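Local coordinates for acetaldehyde dehydrogenase (Acetylating) (Geobacillus thermoglucosidasius, PDB 5J78), which catalyses the reversible oxidation of acetaldehyde with coenzyme A to acetyl-CoA, probably with a nicotinamide cofactor, as acetylating aldehyde dehydrogenases do, at residues E35-L40 with M209-T214; G132-I137 with V216-G221; S145-K150 with E175-M180. One frame throughout, in Å; residues are numbered along the deposited sequence.

Contact 1: residues E35-L40 with M209-T214; sequences EVRNYL and MKHKLT
L40 sets its CG opposite the backbone carbonyl carbon (chi1 -73°), while H211 holds its ring anti to the backbone N (chi1 -162°), and these two choices bring a leucine methyl over an imidazole. The setting is a helix packed on a turn: helix 28-51 lies against the type I beta turn H211-T214, which follows helix 202-210 in the Rossmann-type part of this aldehyde dehydrogenase fold. The CH-pi contact is close, with L40 CD1 3.8 Å from the centroid of the H211 ring. The ring is steadied from its own turn, because L213 N donates to H211 ND1 at 3.1 Å, a nearly straight bond (169°) tilted slightly from the ring plane. T214 N closes the turn on H211 O. R37 crosses the ring at about a right angle, its CG 4.1 Å from H211 NE2; its guanidinium reaches past the histidine to E207 and, through salt bridges to D27 and D29 of the second subunit, ties helix 28-51 to that subunit. With an alanine here instead of H211, L40 CD1 is likely to lose the ring face it rests on, and L213 N its acceptor within the turn. L213 adds an apolar touch, its CD1 4.3 Å from L40 CB. The other leucine branch packs against T214, whose hydroxyl bonds L208 O: L40 CD2 lies 3.5 Å from T214 OG1.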
ATOM      1  N   GLU A  35      -9.876 -21.719  -0.229  1.00 16.81           N
ATOM      2  CA  GLU A  35     -10.526 -22.361   0.913  1.00 24.21           C
ATOM      3  C   GLU A  35     -11.334 -21.339   1.737  1.00 22.84           C
ATOM      4  O   GLU A  35     -12.511 -21.569   2.021  1.00 18.19           O
ATOM      5  CB  GLU A  35      -9.487 -23.052   1.788  1.00 14.30           C
ATOM      6  CG  GLU A  35     -10.069 -23.815   2.986  1.00 22.77           C
ATOM      7  CD  GLU A  35      -8.996 -24.459   3.897  1.00 23.47           C
ATOM      8  OE1 GLU A  35      -7.988 -23.812   4.237  1.00 34.54           O
ATOM      9  OE2 GLU A  35      -9.172 -25.627   4.277  1.00 42.03           O
ATOM     10  N   VAL A  36     -10.713 -20.208   2.092  1.00 17.95           N
ATOM     11  CA  VAL A  36     -11.429 -19.113   2.778  1.00 18.26           C
ATOM     12  C   VAL A  36     -12.703 -18.696   2.046  1.00 17.05           C
ATOM     13  O   VAL A  36     -13.780 -18.556   2.659  1.00 16.50           O
ATOM     14  CB  VAL A  36     -10.518 -17.869   2.943  1.00 23.40           C
ATOM     15  CG1 VAL A  36     -11.283 -16.671   3.472  1.00 18.02           C
ATOM     16  CG2 VAL A  36      -9.387 -18.212   3.895  1.00 16.97           C
ATOM     17  N   ARG A  37     -12.595 -18.511   0.734  1.00 19.07           N
ATOM     18  CA  ARG A  37     -13.763 -18.119  -0.069  1.00 22.97           C
ATOM     19  C   ARG A  37     -14.854 -19.181   0.005  1.00 18.85           C
ATOM     20  O   ARG A  37     -16.003 -18.861   0.227  1.00 15.90           O
ATOM     21  CB  ARG A  37     -13.366 -17.862  -1.521  1.00 18.44           C
ATOM     22  CG  ARG A  37     -12.393 -16.675  -1.662  1.00 21.98           C
ATOM     23  CD  ARG A  37     -12.145 -16.318  -3.118  1.00 24.55           C
ATOM     24  NE  ARG A  37     -11.228 -15.191  -3.295  1.00 24.73           N
ATOM     25  CZ  ARG A  37     -10.763 -14.795  -4.477  1.00 21.22           C
ATOM     26  NH1 ARG A  37     -11.131 -15.432  -5.567  1.00 19.69           N
ATOM     27  NH2 ARG A  37      -9.929 -13.768  -4.577  1.00 18.18           N
ATOM     28  N   ASN A  38     -14.485 -20.450  -0.130  1.00 18.04           N
ATOM     29  CA  ASN A  38     -15.453 -21.521   0.031  1.00 20.04           C
ATOM     30  C   ASN A  38     -16.121 -21.535   1.415  1.00 20.80           C
ATOM     31  O   ASN A  38     -17.328 -21.699   1.513  1.00 17.05           O
ATOM     32  CB  ASN A  38     -14.794 -22.871  -0.223  1.00 23.02           C
ATOM     33  CG  ASN A  38     -14.384 -23.065  -1.688  1.00 19.76           C
ATOM     34  OD1 ASN A  38     -14.925 -22.450  -2.586  1.00 26.47           O
ATOM     35  ND2 ASN A  38     -13.413 -23.931  -1.914  1.00 31.08           N
ATOM     36  N   TYR A  39     -15.340 -21.381   2.482  1.00 18.56           N
ATOM     37  CA  TYR A  39     -15.910 -21.345   3.831  1.00 21.83           C
ATOM     38  C   TYR A  39     -16.883 -20.191   4.017  1.00 18.27           C
ATOM     39  O   TYR A  39     -17.938 -20.353   4.633  1.00 13.45           O
ATOM     40  CB  TYR A  39     -14.807 -21.236   4.894  1.00 14.83           C
ATOM     41  CG  TYR A  39     -13.943 -22.461   5.046  1.00 17.14           C
ATOM     42  CD1 TYR A  39     -14.310 -23.682   4.493  1.00 25.79           C
ATOM     43  CD2 TYR A  39     -12.748 -22.393   5.754  1.00 30.24           C
ATOM     44  CE1 TYR A  39     -13.500 -24.810   4.644  1.00 25.50           C
ATOM     45  CE2 TYR A  39     -11.941 -23.500   5.912  1.00 26.26           C
ATOM     46  CZ  TYR A  39     -12.319 -24.711   5.353  1.00 27.74           C
ATOM     47  OH  TYR A  39     -11.509 -25.820   5.500  1.00 29.44           O
ATOM     48  N   LEU A  40     -16.526 -19.013   3.527  1.00 14.64           N
ATOM     49  CA  LEU A  40     -17.396 -17.865   3.742  1.00 13.33           C
ATOM     50  C   LEU A  40     -18.715 -18.022   2.975  1.00 22.78           C
ATOM     51  O   LEU A  40     -19.774 -17.652   3.473  1.00 16.63           O
ATOM     52  CB  LEU A  40     -16.692 -16.578   3.335  1.00 13.07           C
ATOM     53  CG  LEU A  40     -15.599 -16.101   4.276  1.00 23.92           C
ATOM     54  CD1 LEU A  40     -14.733 -15.059   3.573  1.00 24.29           C
ATOM     55  CD2 LEU A  40     -16.198 -15.533   5.549  1.00 24.24           C
ATOM     56  N   MET A 209      -9.924 -11.560   6.670  1.00 16.77           N
ATOM     57  CA  MET A 209     -10.161 -10.299   7.354  1.00 26.09           C
ATOM     58  C   MET A 209     -10.839  -9.260   6.441  1.00 25.17           C
ATOM     59  O   MET A 209     -11.615  -8.451   6.927  1.00 19.91           O
ATOM     60  CB  MET A 209      -8.851  -9.729   7.908  1.00 18.69           C
ATOM     61  CG  MET A 209      -8.336 -10.441   9.151  1.00 23.19           C
ATOM     62  SD  MET A 209      -7.039  -9.491   9.942  1.00 22.62           S
ATOM     63  CE  MET A 209      -6.654 -10.597  11.302  1.00 37.83           C
ATOM     64  N   LYS A 210     -10.590  -9.309   5.132  1.00 19.04           N
ATOM     65  CA  LYS A 210     -11.037  -8.230   4.243  1.00 17.23           C
ATOM     66  C   LYS A 210     -12.169  -8.612   3.301  1.00 25.87           C
ATOM     67  O   LYS A 210     -12.714  -7.756   2.619  1.00 23.29           O
ATOM     68  CB  LYS A 210      -9.855  -7.722   3.426  1.00 16.63           C
ATOM     69  CG  LYS A 210      -8.737  -7.136   4.297  1.00 19.81           C
ATOM     70  CD  LYS A 210      -7.531  -6.787   3.461  1.00 26.45           C
ATOM     71  CE  LYS A 210      -6.540  -5.947   4.229  1.00 35.02           C
ATOM     72  NZ  LYS A 210      -5.343  -5.609   3.410  1.00 35.66           N
ATOM     73  N   HIS A 211     -12.521  -9.891   3.268  1.00 18.89           N
ATOM     74  CA  HIS A 211     -13.495 -10.383   2.308  1.00 23.48           C
ATOM     75  C   HIS A 211     -14.858  -9.690   2.452  1.00 22.01           C
ATOM     76  O   HIS A 211     -15.265  -9.355   3.557  1.00 15.57           O
ATOM     77  CB  HIS A 211     -13.671 -11.892   2.465  1.00 18.43           C
ATOM     78  CG  HIS A 211     -14.314 -12.538   1.284  1.00 19.04           C
ATOM     79  ND1 HIS A 211     -15.682 -12.599   1.122  1.00 23.42           N
ATOM     80  CD2 HIS A 211     -13.779 -13.127   0.191  1.00 19.73           C
ATOM     81  CE1 HIS A 211     -15.961 -13.220  -0.009  1.00 22.75           C
ATOM     82  NE2 HIS A 211     -14.823 -13.545  -0.598  1.00 17.02           N
ATOM     83  N   LYS A 212     -15.554  -9.482   1.329  0.50 19.02           N
ATOM     84  CA  LYS A 212     -16.869  -8.832   1.334  0.50 18.98           C
ATOM     85  C   LYS A 212     -17.882  -9.499   2.262  0.50 19.62           C
ATOM     86  O   LYS A 212     -18.704  -8.820   2.873  0.50 21.67           O
ATOM     87  CB  LYS A 212     -17.456  -8.778  -0.090  0.50 22.75           C
ATOM     88  CG  LYS A 212     -17.743 -10.137  -0.747  0.50 22.95           C
ATOM     89  CD  LYS A 212     -18.433  -9.975  -2.111  0.50 23.27           C
ATOM     90  CE  LYS A 212     -18.258 -11.222  -2.990  0.50 35.55           C
ATOM     91  NZ  LYS A 212     -18.625 -12.515  -2.311  0.50 19.29           N
ATOM     92  N   LEU A 213     -17.835 -10.821   2.367  1.00 17.67           N
ATOM     93  CA  LEU A 213     -18.778 -11.541   3.225  1.00 14.54           C
ATOM     94  C   LEU A 213     -18.427 -11.590   4.723  1.00 19.67           C
ATOM     95  O   LEU A 213     -19.259 -11.996   5.540  1.00 18.36           O
ATOM     96  CB  LEU A 213     -18.936 -12.985   2.714  1.00 19.88           C
ATOM     97  CG  LEU A 213     -19.529 -13.116   1.311  1.00 25.03           C
ATOM     98  CD1 LEU A 213     -19.553 -14.589   0.889  1.00 23.94           C
ATOM     99  CD2 LEU A 213     -20.928 -12.490   1.237  1.00 21.91           C
ATOM    100  N   THR A 214     -17.221 -11.187   5.103  1.00 16.60           N
ATOM    101  CA  THR A 214     -16.854 -11.188   6.525  1.00 14.67           C
ATOM    102  C   THR A 214     -17.504  -9.982   7.227  1.00 16.05           C
ATOM    103  O   THR A 214     -17.391  -8.854   6.741  1.00 15.64           O
ATOM    104  CB  THR A 214     -15.324 -11.148   6.692  1.00 12.52           C
ATOM    105  OG1 THR A 214     -14.779 -12.397   6.266  1.00 21.81           O
ATOM    106  CG2 THR A 214     -14.919 -10.875   8.118  1.00 16.40           C
TER

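Contact 2: residues G132-I137 with V216-G221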
ATOM      1  N   GLY A 132     -23.811 -11.677  11.484  1.00 18.60           N
ATOM      2  CA  GLY A 132     -23.669 -12.440  10.258  1.00 20.65           C
ATOM      3  C   GLY A 132     -22.567 -13.496  10.303  1.00 19.21           C
ATOM      4  O   GLY A 132     -22.774 -14.616  10.799  1.00 21.06           O
ATOM      5  N   ILE A 133     -21.414 -13.167   9.730  1.00 15.10           N
ATOM      6  CA  ILE A 133     -20.268 -14.089   9.711  1.00 17.79           C
ATOM      7  C   ILE A 133     -19.122 -13.482  10.491  1.00 16.80           C
ATOM      8  O   ILE A 133     -18.667 -12.371  10.178  1.00 17.95           O
ATOM      9  CB  ILE A 133     -19.777 -14.387   8.281  1.00 15.92           C
ATOM     10  CG1 ILE A 133     -20.925 -14.912   7.431  1.00 19.99           C
ATOM     11  CG2 ILE A 133     -18.589 -15.388   8.310  1.00 14.93           C
ATOM     12  CD1 ILE A 133     -20.548 -15.111   5.973  1.00 23.64           C
ATOM     13  N   VAL A 134     -18.673 -14.213  11.501  1.00 18.06           N
ATOM     14  CA  VAL A 134     -17.551 -13.799  12.342  1.00 12.76           C
ATOM     15  C   VAL A 134     -16.281 -14.482  11.869  1.00 13.16           C
ATOM     16  O   VAL A 134     -16.287 -15.682  11.553  1.00 11.63           O
ATOM     17  CB  VAL A 134     -17.782 -14.135  13.837  1.00 15.96           C
ATOM     18  CG1 VAL A 134     -16.582 -13.647  14.714  1.00 17.01           C
ATOM     19  CG2 VAL A 134     -19.083 -13.512  14.324  1.00 16.95           C
ATOM     20  N   ALA A 135     -15.208 -13.697  11.785  1.00 14.89           N
ATOM     21  CA  ALA A 135     -13.865 -14.205  11.545  1.00 13.80           C
ATOM     22  C   ALA A 135     -13.145 -14.312  12.899  1.00 15.79           C
ATOM     23  O   ALA A 135     -12.911 -13.315  13.577  1.00 18.26           O
ATOM     24  CB  ALA A 135     -13.116 -13.307  10.596  1.00 15.46           C
ATOM     25  N   GLY A 136     -12.817 -15.526  13.300  1.00 12.35           N
ATOM     26  CA  GLY A 136     -12.240 -15.770  14.621  1.00 17.68           C
ATOM     27  C   GLY A 136     -10.756 -16.088  14.557  1.00 18.69           C
ATOM     28  O   GLY A 136     -10.375 -17.182  14.139  1.00 14.19           O
ATOM     29  N   ILE A 137      -9.914 -15.141  14.965  1.00 16.99           N
ATOM     30  CA  ILE A 137      -8.463 -15.365  14.973  1.00 16.54           C
ATOM     31  C   ILE A 137      -8.040 -16.013  16.284  1.00 16.74           C
ATOM     32  O   ILE A 137      -8.338 -15.482  17.363  1.00 14.96           O
ATOM     33  CB  ILE A 137      -7.644 -14.064  14.788  1.00 19.67           C
ATOM     34  CG1 ILE A 137      -8.185 -13.217  13.620  1.00 24.96           C
ATOM     35  CG2 ILE A 137      -6.184 -14.435  14.567  1.00 24.48           C
ATOM     36  CD1 ILE A 137      -8.203 -13.933  12.276  1.00 17.96           C
ATOM     37  N   VAL A 216     -17.672  -9.342  11.087  1.00 17.84           N
ATOM     38  CA  VAL A 216     -16.916  -8.903  12.263  1.00 16.39           C
ATOM     39  C   VAL A 216     -15.707  -9.814  12.445  1.00 17.78           C
ATOM     40  O   VAL A 216     -15.790 -11.028  12.217  1.00 19.86           O
ATOM     41  CB  VAL A 216     -17.786  -8.903  13.522  1.00 15.00           C
ATOM     42  CG1 VAL A 216     -16.994  -8.425  14.724  1.00 22.45           C
ATOM     43  CG2 VAL A 216     -19.020  -7.984  13.306  1.00 28.21           C
ATOM     44  N   ILE A 217     -14.585  -9.208  12.812  1.00 16.56           N
ATOM     45  CA  ILE A 217     -13.369  -9.931  13.186  1.00 16.53           C
ATOM     46  C   ILE A 217     -13.222  -9.942  14.711  1.00 17.01           C
ATOM     47  O   ILE A 217     -13.189  -8.883  15.340  1.00 17.53           O
ATOM     48  CB  ILE A 217     -12.092  -9.274  12.584  1.00 16.02           C
ATOM     49  CG1 ILE A 217     -12.227  -9.078  11.079  1.00 17.98           C
ATOM     50  CG2 ILE A 217     -10.794 -10.103  12.949  1.00 14.48           C
ATOM     51  CD1 ILE A 217     -11.189  -8.148  10.482  1.00 13.67           C
ATOM     52  N   LEU A 218     -13.151 -11.130  15.297  1.00 16.09           N
ATOM     53  CA  LEU A 218     -12.657 -11.298  16.672  1.00 16.06           C
ATOM     54  C   LEU A 218     -11.188 -11.654  16.602  1.00 18.28           C
ATOM     55  O   LEU A 218     -10.835 -12.762  16.201  1.00 19.70           O
ATOM     56  CB  LEU A 218     -13.412 -12.389  17.419  1.00 17.81           C
ATOM     57  CG  LEU A 218     -14.901 -12.220  17.657  1.00 21.94           C
ATOM     58  CD1 LEU A 218     -15.373 -13.351  18.563  1.00 16.56           C
ATOM     59  CD2 LEU A 218     -15.213 -10.859  18.283  1.00 30.95           C
ATOM     60  N   ALA A 219     -10.334 -10.722  17.011  1.00 18.23           N
ATOM     61  CA  ALA A 219      -8.901 -10.876  16.836  1.00 21.39           C
ATOM     62  C   ALA A 219      -8.214 -11.088  18.183  1.00 21.43           C
ATOM     63  O   ALA A 219      -7.896 -10.133  18.906  1.00 17.29           O
ATOM     64  CB  ALA A 219      -8.338  -9.672  16.129  1.00 20.60           C
ATOM     65  N   THR A 220      -8.012 -12.352  18.526  1.00 17.11           N
ATOM     66  CA  THR A 220      -7.269 -12.703  19.721  1.00 17.59           C
ATOM     67  C   THR A 220      -5.882 -13.161  19.300  1.00 17.70           C
ATOM     68  O   THR A 220      -5.705 -14.255  18.779  1.00 30.16           O
ATOM     69  CB  THR A 220      -7.997 -13.779  20.525  1.00 19.58           C
ATOM     70  OG1 THR A 220      -9.359 -13.369  20.696  1.00 14.89           O
ATOM     71  CG2 THR A 220      -7.332 -13.973  21.896  1.00 16.11           C
ATOM     72  N   GLY A 221      -4.898 -12.300  19.524  1.00 36.65           N
ATOM     73  CA  GLY A 221      -3.538 -12.554  19.072  1.00 25.54           C
ATOM     74  C   GLY A 221      -2.616 -11.442  19.510  1.00 20.28           C
ATOM     75  O   GLY A 221      -2.993 -10.607  20.344  1.00 27.23           O
TER
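The peptide planes of I133-I137 and V216-A219 lie side by side in a sheet, with V134, V216 and L218 on one face and A135, I217, I137 and A219 on the other. Between the strands, which run parallel with axes 4.6 Å apart, the polar backbone atoms pair in turn. A135 N bonds V216 O at 2.8 Å, L218 N returns to A135 O at 2.8 Å, and I137 N meets L218 O at 2.8 Å, each donor lying nearly along the C=O axis. At the ends the ladder slackens, since V216 N to I133 O and T220 N to I137 O are both weak bonds.

On the face of V134 and L218, V134 swings CG1 anti to its backbone N (chi1 -179°), which lays that methyl 3.7 Å from L218 CG. G136, the partner of L218, adds no side chain there. On the face of A135 and I137, I137 CG1 sits between two neighbours, 4.1 Å from I217 CG2 and 4.3 Å from A219 CB, and helices 202-210 and 223-229 pack over this side. Beyond the last strand pair, T220 OG1 hydrogen-bonds K150 and T440. Parallel strands in the order 194-196, 160-165, 124-138, 216-219, 236-238 are those of a Rossmann-type fold; this pair, its first and fourth strands along the chain, flanks the point where the topology reverses direction, consistent with the cofactor-binding domain of aldehyde dehydrogenases.

Contact 3: residues S145-K150 with E175-M180; sequences STVIFK and EAARIM. With ACT (acetate ion), chain I.
Acetate OXT is gripped twice by S145, whose OG approaches to 2.6 Å and whose backbone N comes to 3.0 Å with an N-H...O angle of 164°. The hydroxyl sits in the crowded position between its own N and carbonyl carbon (chi1 54°), which turns OG toward the same oxygen that the N-H reaches. The first turn of helix 143-156 lies here, and its positive end would probably favour an anion; K92 and K95 also bond the acetate, which probably came from the crystallisation liquor.

Away from this site, the two segments meet mainly through apolar side chains, their axes 9.0 Å apart and 31° from parallel. V147 CG1 lies 3.7 Å from A176 CB and 3.6 Å from A177 N: the alanines, with only CB to offer, let it come down onto the backbone of helix 170-186. One turn after A176, M180 brings SD alongside I148 CG1, at 4.4 Å.

These helices are successive right-handed beta-alpha-beta crossovers of a Rossmann-type fold, joining parallel strands 124-138, 160-165 and 194-196. Side by side on one sheet face, they touch F163 of strand 160-165 through V147 and A177, while I148 meets helices 55-84 and 89-107.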
ATOM      1  N   SER A 145      -9.364 -23.952  23.605  1.00 15.00           N
ATOM      2  CA  SER A 145     -10.328 -23.321  24.500  1.00 16.71           C
ATOM      3  C   SER A 145     -10.948 -22.065  23.893  1.00 17.53           C
ATOM      4  O   SER A 145     -12.134 -21.787  24.137  1.00 15.76           O
ATOM      5  CB  SER A 145      -9.695 -22.961  25.842  1.00 15.61           C
ATOM      6  OG  SER A 145      -8.537 -22.169  25.695  1.00 19.33           O
ATOM      7  N   THR A 146     -10.166 -21.331  23.096  1.00 15.92           N
ATOM      8  CA  THR A 146     -10.649 -20.089  22.464  1.00 18.19           C
ATOM      9  C   THR A 146     -11.650 -20.416  21.346  1.00 17.52           C
ATOM     10  O   THR A 146     -12.617 -19.671  21.097  1.00 16.43           O
ATOM     11  CB  THR A 146      -9.486 -19.238  21.899  1.00 11.27           C
ATOM     12  OG1 THR A 146      -8.549 -18.928  22.943  1.00 14.11           O
ATOM     13  CG2 THR A 146     -10.002 -17.906  21.315  1.00 18.52           C
ATOM     14  N   VAL A 147     -11.408 -21.528  20.669  1.00 13.25           N
ATOM     15  CA  VAL A 147     -12.315 -22.011  19.647  1.00  9.77           C
ATOM     16  C   VAL A 147     -13.645 -22.371  20.271  1.00 15.34           C
ATOM     17  O   VAL A 147     -14.711 -22.016  19.734  1.00 18.86           O
ATOM     18  CB  VAL A 147     -11.758 -23.242  18.905  1.00 20.07           C
ATOM     19  CG1 VAL A 147     -12.856 -23.960  18.139  1.00 18.32           C
ATOM     20  CG2 VAL A 147     -10.639 -22.831  17.982  1.00 24.67           C
ATOM     21  N   ILE A 148     -13.587 -23.092  21.388  1.00 13.73           N
ATOM     22  CA  ILE A 148     -14.802 -23.510  22.083  1.00 18.17           C
ATOM     23  C   ILE A 148     -15.581 -22.268  22.521  1.00 15.73           C
ATOM     24  O   ILE A 148     -16.774 -22.138  22.252  1.00 16.56           O
ATOM     25  CB  ILE A 148     -14.461 -24.390  23.292  1.00 19.12           C
ATOM     26  CG1 ILE A 148     -13.881 -25.737  22.830  1.00 27.95           C
ATOM     27  CG2 ILE A 148     -15.691 -24.614  24.166  1.00 19.58           C
ATOM     28  CD1 ILE A 148     -13.142 -26.475  23.900  1.00 16.96           C
ATOM     29  N   PHE A 149     -14.876 -21.358  23.183  1.00 17.01           N
ATOM     30  CA  PHE A 149     -15.454 -20.109  23.685  1.00 17.84           C
ATOM     31  C   PHE A 149     -16.117 -19.308  22.555  1.00 19.38           C
ATOM     32  O   PHE A 149     -17.295 -18.968  22.637  1.00 16.24           O
ATOM     33  CB  PHE A 149     -14.349 -19.306  24.401  1.00 15.20           C
ATOM     34  CG  PHE A 149     -14.538 -17.818  24.358  1.00 13.73           C
ATOM     35  CD1 PHE A 149     -15.567 -17.199  25.081  1.00 15.87           C
ATOM     36  CD2 PHE A 149     -13.680 -17.029  23.612  1.00 15.13           C
ATOM     37  CE1 PHE A 149     -15.743 -15.810  25.024  1.00 17.69           C
ATOM     38  CE2 PHE A 149     -13.853 -15.648  23.547  1.00 16.56           C
ATOM     39  CZ  PHE A 149     -14.888 -15.040  24.254  1.00 14.58           C
ATOM     40  N   LYS A 150     -15.377 -19.066  21.474  1.00 20.85           N
ATOM     41  CA  LYS A 150     -15.888 -18.264  20.362  1.00 14.86           C
ATOM     42  C   LYS A 150     -17.016 -18.943  19.596  1.00 22.70           C
ATOM     43  O   LYS A 150     -17.964 -18.281  19.140  1.00 13.50           O
ATOM     44  CB  LYS A 150     -14.746 -17.904  19.407  1.00 14.97           C
ATOM     45  CG  LYS A 150     -13.804 -16.880  20.004  1.00 13.62           C
ATOM     46  CD  LYS A 150     -12.740 -16.406  19.016  1.00 15.29           C
ATOM     47  CE  LYS A 150     -11.900 -15.302  19.651  1.00 21.76           C
ATOM     48  NZ  LYS A 150     -10.791 -14.819  18.786  1.00 20.06           N
ATOM     49  N   GLU A 175      -9.256 -29.223  14.803  1.00 22.75           N
ATOM     50  CA  GLU A 175      -9.972 -30.350  15.418  1.00 17.55           C
ATOM     51  C   GLU A 175     -11.045 -29.821  16.372  1.00 20.63           C
ATOM     52  O   GLU A 175     -12.162 -30.346  16.411  1.00 22.49           O
ATOM     53  CB  GLU A 175      -8.996 -31.304  16.150  1.00 22.17           C
ATOM     54  CG  GLU A 175      -9.646 -32.496  16.918  1.00 23.05           C
ATOM     55  CD  GLU A 175     -10.535 -33.412  16.067  1.00 27.83           C
ATOM     56  OE1 GLU A 175     -10.475 -33.370  14.819  1.00 22.05           O
ATOM     57  OE2 GLU A 175     -11.307 -34.198  16.659  1.00 34.66           O
ATOM     58  N   ALA A 176     -10.727 -28.755  17.103  1.00 18.90           N
ATOM     59  CA  ALA A 176     -11.693 -28.146  18.006  1.00 16.99           C
ATOM     60  C   ALA A 176     -12.893 -27.595  17.230  1.00 18.00           C
ATOM     61  O   ALA A 176     -14.037 -27.777  17.641  1.00 16.44           O
ATOM     62  CB  ALA A 176     -11.034 -27.049  18.823  1.00 27.27           C
ATOM     63  N   ALA A 177     -12.637 -26.935  16.106  1.00 14.69           N
ATOM     64  CA  ALA A 177     -13.722 -26.468  15.241  1.00 20.33           C
ATOM     65  C   ALA A 177     -14.576 -27.625  14.659  1.00 24.76           C
ATOM     66  O   ALA A 177     -15.804 -27.527  14.599  1.00 16.29           O
ATOM     67  CB  ALA A 177     -13.149 -25.614  14.104  1.00 18.13           C
ATOM     68  N   ARG A 178     -13.901 -28.692  14.234  0.51 20.07           N
ATOM     69  CA  ARG A 178     -14.540 -29.888  13.699  0.51 18.69           C
ATOM     70  C   ARG A 178     -15.527 -30.460  14.721  0.51 19.95           C
ATOM     71  O   ARG A 178     -16.672 -30.761  14.402  0.51 18.49           O
ATOM     72  CB  ARG A 178     -13.463 -30.927  13.347  0.51 24.27           C
ATOM     73  CG  ARG A 178     -13.731 -31.814  12.142  0.51 29.06           C
ATOM     74  CD  ARG A 178     -12.453 -32.600  11.747  0.51 22.31           C
ATOM     75  NE  ARG A 178     -11.555 -31.804  10.899  0.51 21.85           N
ATOM     76  CZ  ARG A 178     -10.276 -31.531  11.153  0.51 19.09           C
ATOM     77  NH1 ARG A 178      -9.664 -31.986  12.255  0.51 17.86           N
ATOM     78  NH2 ARG A 178      -9.601 -30.793  10.278  0.51 24.69           N
ATOM     79  N   ILE A 179     -15.066 -30.583  15.960  1.00 22.92           N
ATOM     80  CA  ILE A 179     -15.881 -31.100  17.042  1.00 19.90           C
ATOM     81  C   ILE A 179     -17.075 -30.178  17.339  1.00 23.15           C
ATOM     82  O   ILE A 179     -18.174 -30.659  17.579  1.00 18.79           O
ATOM     83  CB  ILE A 179     -15.031 -31.300  18.308  1.00 18.19           C
ATOM     84  CG1 ILE A 179     -14.130 -32.530  18.141  1.00 24.60           C
ATOM     85  CG2 ILE A 179     -15.902 -31.519  19.539  1.00 23.39           C
ATOM     86  CD1 ILE A 179     -12.994 -32.573  19.116  1.00 37.09           C
ATOM     87  N   MET A 180     -16.866 -28.864  17.311  1.00 24.86           N
ATOM     88  CA  MET A 180     -17.971 -27.916  17.499  1.00 21.29           C
ATOM     89  C   MET A 180     -19.051 -28.051  16.401  1.00 19.28           C
ATOM     90  O   MET A 180     -20.249 -28.060  16.702  1.00 17.69           O
ATOM     91  CB  MET A 180     -17.425 -26.481  17.552  1.00 17.34           C
ATOM     92  CG  MET A 180     -16.658 -26.118  18.838  1.00 19.16           C
ATOM     93  SD  MET A 180     -17.470 -26.552  20.410  1.00 24.23           S
ATOM     94  CE  MET A 180     -16.868 -28.197  20.657  1.00 31.28           C
TER
HETATM   95  C   ACT I1005      -5.854 -24.555  25.368  1.00 11.09           C
HETATM   96  O   ACT I1005      -4.742 -24.089  25.679  1.00 26.46           O
HETATM   97  OXT ACT I1005      -6.650 -23.806  24.825  1.00 14.21           O
HETATM   98  CH3 ACT I1005      -6.243 -25.963  25.687  1.00 49.64           C

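Overall arrangement
Along the chain the segments run 35-40, 132-137, 145-150, 175-180, 209-214 and 216-221, so contact 3 is nested inside the loops closed by contacts 1 and 2, which themselves cross. Contact 2 is a strand pair in the sheet that lies between the other two, its centre 12 Å from contact 1 and 13 Å from contact 3; contacts 1 and 3 lie 19 Å apart, on opposite sides of that sheet, without touching. I133 CD1 reaches L40 and L213 of contact 1, whereas K150 reaches across from helix 143-156 to the end of the strand pair. Helix 28-51 thus joins one side, and helices 143-156 and 170-186 lie on the other, a three-layer arrangement consistent with the cofactor-binding domain.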